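Possible thiamine biosynthesis enzyme (Candida albicans, PDB 2X7Q) is of unknown function but has the periplasmic binding protein fold of the SsuA/TauA family, and so probably binds a small ligand, perhaps one linked to thiamine synthesis. Local coordinates at residues 18-23 with 56-61; 88-93 with 202-207; 98-103 with 193-198. The protein carries 1 engineered substitution. One frame throughout, in Å; residues are numbered along the deposited sequence.

Contact 1 of 3, residues 18-23 with 56-61; sequences KVAYIP and GRLINL
Leu58 meets strand 18-21 and the residue after it with both of its methyl branches. CD2 packs against the methyl of Ala20, with Leu58 CD2 and Ala20 CB 3.6 Å apart, while the other branch goes to the isoleucine: Leu58 CD1 lies 3.9 Å from Ile22 CD1 and equally near its CG1. Leu61, one helical turn on, adds a lighter touch, its CD1 4.0 Å from Ala20 CB, so the alanine methyl is met by two leucines of the same helix face. The torsions account for the reach: Leu58 holds CG anti to its carbonyl carbon (chi1 -63°) and extends its second torsion fully, and Ile22 is likewise extended to CD1, which brings it to the helix although its CB is not aimed there. Chemically the contact is purely apolar, and it buries 174 Å² in all. The axes run nearly antiparallel, at 161°, and approach to 9.0 Å, a spacing bridged by side chains and not by backbone. Further out, Leu58 also touches Val51 and Ala70, and Leu61 reaches Glu66 and Val67. Helix 55-63 packs over one face of the sheet, nearly antiparallel to strand 17-21, which runs between strands 46-50 and 69-73, with helix 74-82 against Ile59.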
loop_
_atom_site.group_PDB
_atom_site.type_symbol
_atom_site.label_atom_id
_atom_site.label_comp_id
_atom_site.label_asym_id
_atom_site.label_seq_id
_atom_site.Cartn_x
_atom_site.Cartn_y
_atom_site.Cartn_z
ATOM N N LYS A 18 12.972 -1.970 13.670
ATOM C CA LYS A 18 13.061 -1.062 12.532
ATOM C C LYS A 18 11.830 -1.212 11.642
ATOM O O LYS A 18 11.633 -2.249 11.007
ATOM C CB LYS A 18 14.334 -1.329 11.727
ATOM C CG LYS A 18 15.617 -1.170 12.523
ATOM C CD LYS A 18 16.847 -1.297 11.639
ATOM C CE LYS A 18 16.925 -0.170 10.626
ATOM N NZ LYS A 18 18.118 -0.290 9.743
ATOM N N VAL A 19 11.002 -0.173 11.604
ATOM C CA VAL A 19 9.748 -0.224 10.859
ATOM C C VAL A 19 9.790 0.652 9.608
ATOM O O VAL A 19 9.959 1.870 9.692
ATOM C CB VAL A 19 8.561 0.206 11.739
ATOM C CG1 VAL A 19 7.268 0.176 10.943
ATOM C CG2 VAL A 19 8.458 -0.685 12.968
ATOM N N ALA A 20 9.635 0.020 8.447
ATOM C CA ALA A 20 9.610 0.739 7.177
ATOM C C ALA A 20 8.188 1.156 6.822
ATOM O O ALA A 20 7.275 0.333 6.849
ATOM C CB ALA A 20 10.199 -0.111 6.074
ATOM N N TYR A 21 8.006 2.433 6.501
ATOM C CA TYR A 21 6.689 2.960 6.159
ATOM C C TYR A 21 6.759 3.882 4.943
ATOM O O TYR A 21 7.839 4.324 4.545
ATOM C CB TYR A 21 6.102 3.728 7.343
ATOM C CG TYR A 21 6.721 5.095 7.544
ATOM C CD1 TYR A 21 6.099 6.239 7.058
ATOM C CD2 TYR A 21 7.927 5.241 8.215
ATOM C CE1 TYR A 21 6.659 7.491 7.240
ATOM C CE2 TYR A 21 8.494 6.485 8.402
ATOM C CZ TYR A 21 7.858 7.607 7.913
ATOM O OH TYR A 21 8.430 8.845 8.101
ATOM N N ILE A 22 5.600 4.176 4.367
ATOM C CA ILE A 22 5.519 5.094 3.239
ATOM C C ILE A 22 4.899 6.413 3.685
ATOM O O ILE A 22 3.781 6.435 4.194
ATOM C CB ILE A 22 4.694 4.500 2.086
ATOM C CG1 ILE A 22 5.248 3.131 1.691
ATOM C CG2 ILE A 22 4.685 5.448 0.894
ATOM C CD1 ILE A 22 4.432 2.422 0.637
ATOM N N PRO A 23 5.631 7.521 3.498
ATOM C CA PRO A 23 5.198 8.846 3.955
ATOM C C PRO A 23 3.991 9.370 3.181
ATOM O O PRO A 23 4.138 10.211 2.293
ATOM C CB PRO A 23 6.421 9.729 3.684
ATOM C CG PRO A 23 7.138 9.046 2.575
ATOM C CD PRO A 23 6.931 7.573 2.808
ATOM N N GLY A 56 7.552 -1.689 -3.139
ATOM C CA GLY A 56 8.607 -2.382 -3.854
ATOM C C GLY A 56 9.886 -2.457 -3.043
ATOM O O GLY A 56 10.512 -3.513 -2.949
ATOM N N ARG A 57 10.270 -1.332 -2.447
ATOM C CA ARG A 57 11.483 -1.265 -1.643
ATOM C C ARG A 57 11.241 -1.871 -0.266
ATOM O O ARG A 57 12.157 -2.410 0.355
ATOM C CB ARG A 57 11.963 0.183 -1.504
ATOM C CG ARG A 57 13.351 0.321 -0.887
ATOM C CD ARG A 57 13.648 1.753 -0.462
ATOM N NE ARG A 57 15.020 1.903 0.019
ATOM C CZ ARG A 57 15.486 2.985 0.637
ATOM N NH1 ARG A 57 14.692 4.024 0.863
ATOM N NH2 ARG A 57 16.748 3.029 1.037
ATOM N N LEU A 58 10.002 -1.772 0.206
ATOM C CA LEU A 58 9.614 -2.361 1.483
ATOM C C LEU A 58 9.939 -3.851 1.523
ATOM O O LEU A 58 10.511 -4.342 2.495
ATOM C CB LEU A 58 8.120 -2.146 1.745
ATOM C CG LEU A 58 7.640 -0.701 1.894
ATOM C CD1 LEU A 58 6.154 -0.661 2.226
ATOM C CD2 LEU A 58 8.445 0.019 2.959
ATOM N N ILE A 59 9.572 -4.565 0.462
ATOM C CA ILE A 59 9.843 -5.995 0.378
ATOM C C ILE A 59 11.346 -6.267 0.320
ATOM O O ILE A 59 11.839 -7.213 0.935
ATOM C CB ILE A 59 9.154 -6.638 -0.843
ATOM C CG1 ILE A 59 7.639 -6.444 -0.770
ATOM C CG2 ILE A 59 9.495 -8.119 -0.927
ATOM C CD1 ILE A 59 6.891 -7.030 -1.947
ATOM N N ASN A 60 12.068 -5.435 -0.426
ATOM C CA ASN A 60 13.517 -5.558 -0.520
ATOM C C ASN A 60 14.188 -5.374 0.840
ATOM O O ASN A 60 15.135 -6.081 1.179
ATOM C CB ASN A 60 14.081 -4.550 -1.526
ATOM C CG ASN A 60 13.697 -4.874 -2.952
ATOM O OD1 ASN A 60 13.229 -5.972 -3.245
ATOM N ND2 ASN A 60 13.898 -3.917 -3.850
ATOM N N LEU A 61 13.687 -4.418 1.614
ATOM C CA LEU A 61 14.216 -4.146 2.944
ATOM C C LEU A 61 13.964 -5.324 3.884
ATOM O O LEU A 61 14.792 -5.633 4.739
ATOM C CB LEU A 61 13.600 -2.867 3.514
ATOM C CG LEU A 61 13.895 -1.575 2.748
ATOM C CD1 LEU A 61 13.118 -0.407 3.335
ATOM C CD2 LEU A 61 15.387 -1.280 2.739
#

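Contact 2 of 3, residues 88-93 with 202-207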
loop_
_atom_site.group_PDB
_atom_site.type_symbol
_atom_site.label_atom_id
_atom_site.label_comp_id
_atom_site.label_asym_id
_atom_site.label_seq_id
_atom_site.Cartn_x
_atom_site.Cartn_y
_atom_site.Cartn_z
ATOM N N ILE A 88 8.210 -13.953 3.561
ATOM C CA ILE A 88 7.369 -12.788 3.810
ATOM C C ILE A 88 6.074 -13.217 4.492
ATOM O O ILE A 88 5.398 -14.140 4.034
ATOM C CB ILE A 88 7.032 -12.041 2.506
ATOM C CG1 ILE A 88 8.292 -11.409 1.913
ATOM C CG2 ILE A 88 5.984 -10.971 2.762
ATOM C CD1 ILE A 88 8.899 -10.331 2.784
ATOM N N HIS A 89 5.735 -12.545 5.588
ATOM C CA HIS A 89 4.536 -12.881 6.348
ATOM C C HIS A 89 3.600 -11.688 6.511
ATOM O O HIS A 89 4.009 -10.623 6.976
ATOM C CB HIS A 89 4.914 -13.435 7.725
ATOM C CG HIS A 89 5.488 -14.815 7.686
ATOM N ND1 HIS A 89 6.813 -15.065 7.396
ATOM C CD2 HIS A 89 4.920 -16.024 7.909
ATOM C CE1 HIS A 89 7.034 -16.365 7.438
ATOM N NE2 HIS A 89 5.901 -16.972 7.747
ATOM N N VAL A 90 2.342 -11.876 6.123
ATOM C CA VAL A 90 1.316 -10.864 6.338
ATOM C C VAL A 90 0.655 -11.089 7.694
ATOM O O VAL A 90 -0.080 -12.060 7.882
ATOM C CB VAL A 90 0.240 -10.900 5.236
ATOM C CG1 VAL A 90 -0.851 -9.879 5.526
ATOM C CG2 VAL A 90 0.868 -10.643 3.873
ATOM N N LEU A 91 0.919 -10.186 8.631
ATOM C CA LEU A 91 0.470 -10.352 10.009
ATOM C C LEU A 91 -0.972 -9.906 10.233
ATOM O O LEU A 91 -1.771 -10.638 10.818
ATOM C CB LEU A 91 1.401 -9.601 10.963
ATOM C CG LEU A 91 2.863 -10.045 10.953
ATOM C CD1 LEU A 91 3.696 -9.165 11.868
ATOM C CD2 LEU A 91 2.978 -11.505 11.355
ATOM N N ASP A 92 -1.300 -8.703 9.773
ATOM C CA ASP A 92 -2.627 -8.144 10.002
ATOM C C ASP A 92 -2.951 -7.043 8.996
ATOM O O ASP A 92 -2.104 -6.654 8.193
ATOM C CB ASP A 92 -2.730 -7.603 11.431
ATOM C CG ASP A 92 -4.136 -7.691 11.991
ATOM O OD1 ASP A 92 -4.282 -7.697 13.232
ATOM O OD2 ASP A 92 -5.095 -7.765 11.196
ATOM N N THR A 93 -4.184 -6.546 9.045
ATOM C CA THR A 93 -4.624 -5.480 8.154
ATOM C C THR A 93 -4.453 -4.112 8.809
ATOM O O THR A 93 -4.861 -3.909 9.952
ATOM C CB THR A 93 -6.100 -5.658 7.757
ATOM O OG1 THR A 93 -6.280 -6.937 7.139
ATOM C CG2 THR A 93 -6.529 -4.565 6.790
ATOM N N SER A 202 -6.673 -2.220 1.480
ATOM C CA SER A 202 -5.511 -1.632 0.814
ATOM C C SER A 202 -4.162 -1.822 1.511
ATOM O O SER A 202 -3.135 -1.949 0.843
ATOM C CB SER A 202 -5.755 -0.148 0.534
ATOM O OG SER A 202 -6.109 0.548 1.711
ATOM N N TRP A 203 -4.154 -1.838 2.840
ATOM C CA TRP A 203 -2.893 -1.875 3.578
ATOM C C TRP A 203 -2.806 -3.015 4.591
ATOM O O TRP A 203 -3.794 -3.366 5.236
ATOM C CB TRP A 203 -2.654 -0.532 4.270
ATOM C CG TRP A 203 -2.451 0.600 3.308
ATOM C CD1 TRP A 203 -3.414 1.258 2.602
ATOM C CD2 TRP A 203 -1.202 1.211 2.946
ATOM N NE1 TRP A 203 -2.845 2.238 1.825
ATOM C CE2 TRP A 203 -1.493 2.227 2.016
ATOM C CE3 TRP A 203 0.125 0.988 3.319
ATOM C CZ2 TRP A 203 -0.492 3.026 1.454
ATOM C CZ3 TRP A 203 1.112 1.782 2.759
ATOM C CH2 TRP A 203 0.798 2.787 1.838
ATOM N N VAL A 204 -1.610 -3.583 4.722
ATOM C CA VAL A 204 -1.368 -4.670 5.663
ATOM C C VAL A 204 -0.028 -4.483 6.367
ATOM O O VAL A 204 0.825 -3.721 5.908
ATOM C CB VAL A 204 -1.363 -6.040 4.960
ATOM C CG1 VAL A 204 -2.722 -6.340 4.354
ATOM C CG2 VAL A 204 -0.273 -6.087 3.899
ATOM N N VAL A 205 0.148 -5.180 7.485
ATOM C CA VAL A 205 1.412 -5.156 8.208
ATOM C C VAL A 205 2.181 -6.444 7.926
ATOM O O VAL A 205 1.691 -7.538 8.204
ATOM C CB VAL A 205 1.194 -5.016 9.725
ATOM C CG1 VAL A 205 2.525 -5.052 10.462
ATOM C CG2 VAL A 205 0.441 -3.730 10.034
ATOM N N ALA A 206 3.380 -6.314 7.366
ATOM C CA ALA A 206 4.168 -7.486 6.998
ATOM C C ALA A 206 5.502 -7.550 7.734
ATOM O O ALA A 206 6.009 -6.534 8.218
ATOM C CB ALA A 206 4.385 -7.533 5.493
ATOM N N THR A 207 6.063 -8.753 7.804
ATOM C CA THR A 207 7.354 -8.966 8.446
ATOM C C THR A 207 8.105 -10.089 7.740
ATOM O O THR A 207 7.577 -10.714 6.820
ATOM C CB THR A 207 7.189 -9.324 9.935
ATOM O OG1 THR A 207 8.474 -9.352 10.570
ATOM C CG2 THR A 207 6.520 -10.681 10.088
#
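Leu91 and Thr207 pack side chain to side chain across an antiparallel strand pair, in which strand 88-95, outermost in its five-stranded sheet, lies beside strand 203-208. The threonine torsion (chi1 -172°) places CG2 between backbone N and carbonyl carbon, where it meets the leucine: Leu91 CD1 to Thr207 CG2 is 3.7 Å. The same torsion sets OG1 anti to N, and OG1 bonds to the carbonyl of Asp68. Leu91 CB lies 3.5 Å from Val205 O. On the face that carries Val90, Thr93, Val204 and Ala206, Val90 turns CG1 anti to its N (chi1 177°) and brings it 3.9 Å from Val204 CB. Thr93 directs CG2 at a carbonyl, with 3.4 Å from Thr93 CG2 to Trp203 O.

Register changes by one at Leu91 and Asp92, which both face Val205 in a classic beta bulge; Leu91 takes a helical backbone conformation. The bulge is spanned by Leu91 N to Val205 O and Val205 N to Asp92 O, both 2.8 Å, while His89 and Thr207 exchange two further bonds. Asp92 turns OD2 onto the next amide, 2.6 Å from Thr93 N, and gives OD1 to Gly269 N.

In chemical terms the strand pair is held by its backbone through the irregularity, and its buried carboxylate has an amide partner for each oxygen; those amides would probably stabilise its charge.

Contact 3 of 3, residues 98-103 with 193-198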
loop_
_atom_site.group_PDB
_atom_site.type_symbol
_atom_site.label_atom_id
_atom_site.label_comp_id
_atom_site.label_asym_id
_atom_site.label_seq_id
_atom_site.Cartn_x
_atom_site.Cartn_y
_atom_site.Cartn_z
ATOM N N PRO A 98 -10.836 0.151 0.792
ATOM C CA PRO A 98 -10.121 -0.086 -0.468
ATOM C C PRO A 98 -9.386 1.155 -0.958
ATOM O O PRO A 98 -9.806 2.267 -0.642
ATOM C CB PRO A 98 -11.246 -0.433 -1.442
ATOM C CG PRO A 98 -12.431 0.282 -0.911
ATOM C CD PRO A 98 -12.293 0.232 0.593
ATOM N N LEU A 99 -8.311 0.961 -1.720
ATOM C CA LEU A 99 -7.538 2.074 -2.265
ATOM C C LEU A 99 -8.159 2.589 -3.564
ATOM O O LEU A 99 -8.537 1.803 -4.432
ATOM C CB LEU A 99 -6.088 1.647 -2.515
ATOM C CG LEU A 99 -5.055 2.768 -2.654
ATOM C CD1 LEU A 99 -4.785 3.397 -1.302
ATOM C CD2 LEU A 99 -3.760 2.252 -3.268
ATOM N N LEU A 100 -8.263 3.909 -3.694
ATOM C CA LEU A 100 -8.827 4.516 -4.897
ATOM C C LEU A 100 -7.736 4.955 -5.869
ATOM O O LEU A 100 -7.044 5.949 -5.636
ATOM C CB LEU A 100 -9.721 5.704 -4.536
ATOM C CG LEU A 100 -10.371 6.449 -5.704
ATOM C CD1 LEU A 100 -11.187 5.495 -6.564
ATOM C CD2 LEU A 100 -11.239 7.594 -5.201
ATOM N N TRP A 101 -7.591 4.206 -6.959
ATOM C CA TRP A 101 -6.596 4.516 -7.980
ATOM C C TRP A 101 -7.165 5.441 -9.050
ATOM O O TRP A 101 -8.274 5.234 -9.534
ATOM C CB TRP A 101 -6.070 3.233 -8.625
ATOM C CG TRP A 101 -5.140 2.458 -7.742
ATOM C CD1 TRP A 101 -5.478 1.493 -6.837
ATOM C CD2 TRP A 101 -3.715 2.580 -7.680
ATOM N NE1 TRP A 101 -4.351 1.009 -6.217
ATOM C CE2 TRP A 101 -3.252 1.664 -6.718
ATOM C CE3 TRP A 101 -2.780 3.382 -8.347
ATOM C CZ2 TRP A 101 -1.904 1.520 -6.405
ATOM C CZ3 TRP A 101 -1.440 3.239 -8.036
ATOM C CH2 TRP A 101 -1.015 2.317 -7.075
ATOM N N ALA A 102 -6.396 6.462 -9.414
ATOM C CA ALA A 102 -6.821 7.413 -10.432
ATOM C C ALA A 102 -5.957 7.284 -11.686
ATOM O O ALA A 102 -4.725 7.258 -11.609
ATOM C CB ALA A 102 -6.762 8.832 -9.887
ATOM N N VAL A 103 -6.612 7.211 -12.842
ATOM C CA VAL A 103 -5.911 7.110 -14.115
ATOM C C VAL A 103 -5.712 8.500 -14.706
ATOM O O VAL A 103 -6.678 9.229 -14.936
ATOM C CB VAL A 103 -6.689 6.234 -15.109
ATOM C CG1 VAL A 103 -5.900 6.066 -16.397
ATOM C CG2 VAL A 103 -6.996 4.877 -14.490
ATOM N N ILE A 193 -8.941 10.532 -16.393
ATOM C CA ILE A 193 -9.781 9.915 -17.410
ATOM C C ILE A 193 -10.560 8.730 -16.850
ATOM O O ILE A 193 -11.484 8.229 -17.491
ATOM C CB ILE A 193 -8.953 9.447 -18.624
ATOM C CG1 ILE A 193 -7.926 8.392 -18.204
ATOM C CG2 ILE A 193 -8.269 10.629 -19.287
ATOM C CD1 ILE A 193 -7.094 7.863 -19.357
ATOM N N ASP A 194 -10.192 8.292 -15.648
ATOM C CA ASP A 194 -10.850 7.150 -15.022
ATOM C C ASP A 194 -10.376 6.932 -13.582
ATOM O O ASP A 194 -9.336 7.449 -13.173
ATOM C CB ASP A 194 -10.602 5.888 -15.851
ATOM C CG ASP A 194 -11.638 4.812 -15.606
ATOM O OD1 ASP A 194 -12.588 5.055 -14.832
ATOM O OD2 ASP A 194 -11.502 3.719 -16.193
ATOM N N GLN A 195 -11.156 6.166 -12.822
ATOM C CA GLN A 195 -10.790 5.781 -11.463
ATOM C C GLN A 195 -11.075 4.297 -11.272
ATOM O O GLN A 195 -11.719 3.677 -12.115
ATOM C CB GLN A 195 -11.575 6.598 -10.435
ATOM C CG GLN A 195 -11.238 8.080 -10.412
ATOM C CD GLN A 195 -12.010 8.834 -9.342
ATOM O OE1 GLN A 195 -12.912 8.286 -8.708
ATOM N NE2 GLN A 195 -11.659 10.098 -9.139
ATOM N N ILE A 196 -10.593 3.727 -10.171
ATOM C CA ILE A 196 -10.832 2.315 -9.886
ATOM C C ILE A 196 -10.413 1.930 -8.471
ATOM O O ILE A 196 -9.275 2.162 -8.064
ATOM C CB ILE A 196 -10.120 1.396 -10.903
ATOM C CG1 ILE A 196 -10.353 -0.074 -10.550
ATOM C CG2 ILE A 196 -8.636 1.705 -10.957
ATOM C CD1 ILE A 196 -9.685 -1.042 -11.501
ATOM N N TYR A 197 -11.344 1.347 -7.723
ATOM C CA TYR A 197 -11.071 0.909 -6.361
ATOM C C TYR A 197 -10.419 -0.466 -6.355
ATOM O O TYR A 197 -10.597 -1.254 -7.286
ATOM C CB TYR A 197 -12.365 0.854 -5.544
ATOM C CG TYR A 197 -12.978 2.204 -5.238
ATOM C CD1 TYR A 197 -12.563 2.945 -4.140
ATOM C CD2 TYR A 197 -13.981 2.726 -6.040
ATOM C CE1 TYR A 197 -13.124 4.177 -3.857
ATOM C CE2 TYR A 197 -14.550 3.954 -5.767
ATOM C CZ TYR A 197 -14.119 4.676 -4.673
ATOM O OH TYR A 197 -14.680 5.902 -4.396
ATOM N N THR A 198 -9.664 -0.753 -5.300
ATOM C CA THR A 198 -9.132 -2.090 -5.094
ATOM C C THR A 198 -10.222 -2.956 -4.472
ATOM O O THR A 198 -10.859 -2.550 -3.500
ATOM C CB THR A 198 -7.901 -2.078 -4.168
ATOM O OG1 THR A 198 -8.274 -1.575 -2.878
ATOM C CG2 THR A 198 -6.802 -1.201 -4.751
#
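Strands 100-106 and 190-197 form an antiparallel pair at one margin of the second five-stranded mixed sheet of this periplasmic binding protein fold, 190-197 being the outermost strand. The axes come within 4.6 Å, and the pairing runs without a shift from Leu100 opposite Tyr197 to Val103 opposite Asp194. Two-way bonding joins Trp101 to Ile196, where Ile196 N to Trp101 O is 2.8 Å and lies in the carbonyl plane; the return bond from Trp101 N meets Ile196 O from 36° above its plane. Val103 N bonds to Asp194 O, and Ile193 N to Val103 O.

On the face of Leu100 and Gln195, Leu100 CD1 stands over the centre of the Tyr197 ring, 3.5 Å from the centroid and 10° off the normal, a CH-pi contact. Leu100 reaches the ring with CG anti to its backbone N (chi1 179°), and its CD2 is 3.9 Å from Gln195 OE1. A glycerol, probably from the crystallisation liquor, bonds to Leu100 N and Pro98 O. On the other face, that of Trp101 and Ile196, Trp101 offers its indole edge, with NE1 3.6 Å from Thr198 CG2 and the methyl in the ring plane. Val103 and Ile193 also pack, Val103 CG1 being 3.6 Å from Ile193 CG1. Met133 of helix 129-141 lies against both Trp101 and Ile196.

Between Leu99 and Thr198, the hydroxyl OG1 of Thr198 takes the bond from Leu99 N at 2.8 Å and also bonds to the carbonyl of Trp200. Leu99 O in turn accepts Thr198 N. The chemistry implies that a side-chain hydroxyl stands in for a backbone carbonyl there, serving as both acceptor and donor, while one sheet face is largely apolar and packs against helix 129-141 and the other carries a more exposed leucine-tyrosine contact.

Overall arrangement
Contacts 1 and 2 are both buried and belong to the same five-stranded sheet: contact 1 lays a helix over it through aliphatic side chains alone, whereas contact 2 joins two of its strands by backbone bonds through a bulge. They meet where Ile22 CD1 packs 3.8 Å from Trp203 CH2. Contact 3 is only partly buried and lies in the other sheet, its regular pairing joined by a threonine hydroxyl that bonds a backbone amide. Along the chain it is nested within the loop closed by contact 2, and 98-103 and 193-198 follow and precede that contact's strands, so the two chain crossings between the sheets run side by side, with Ser202 CB 3.6 Å from Leu99 CB.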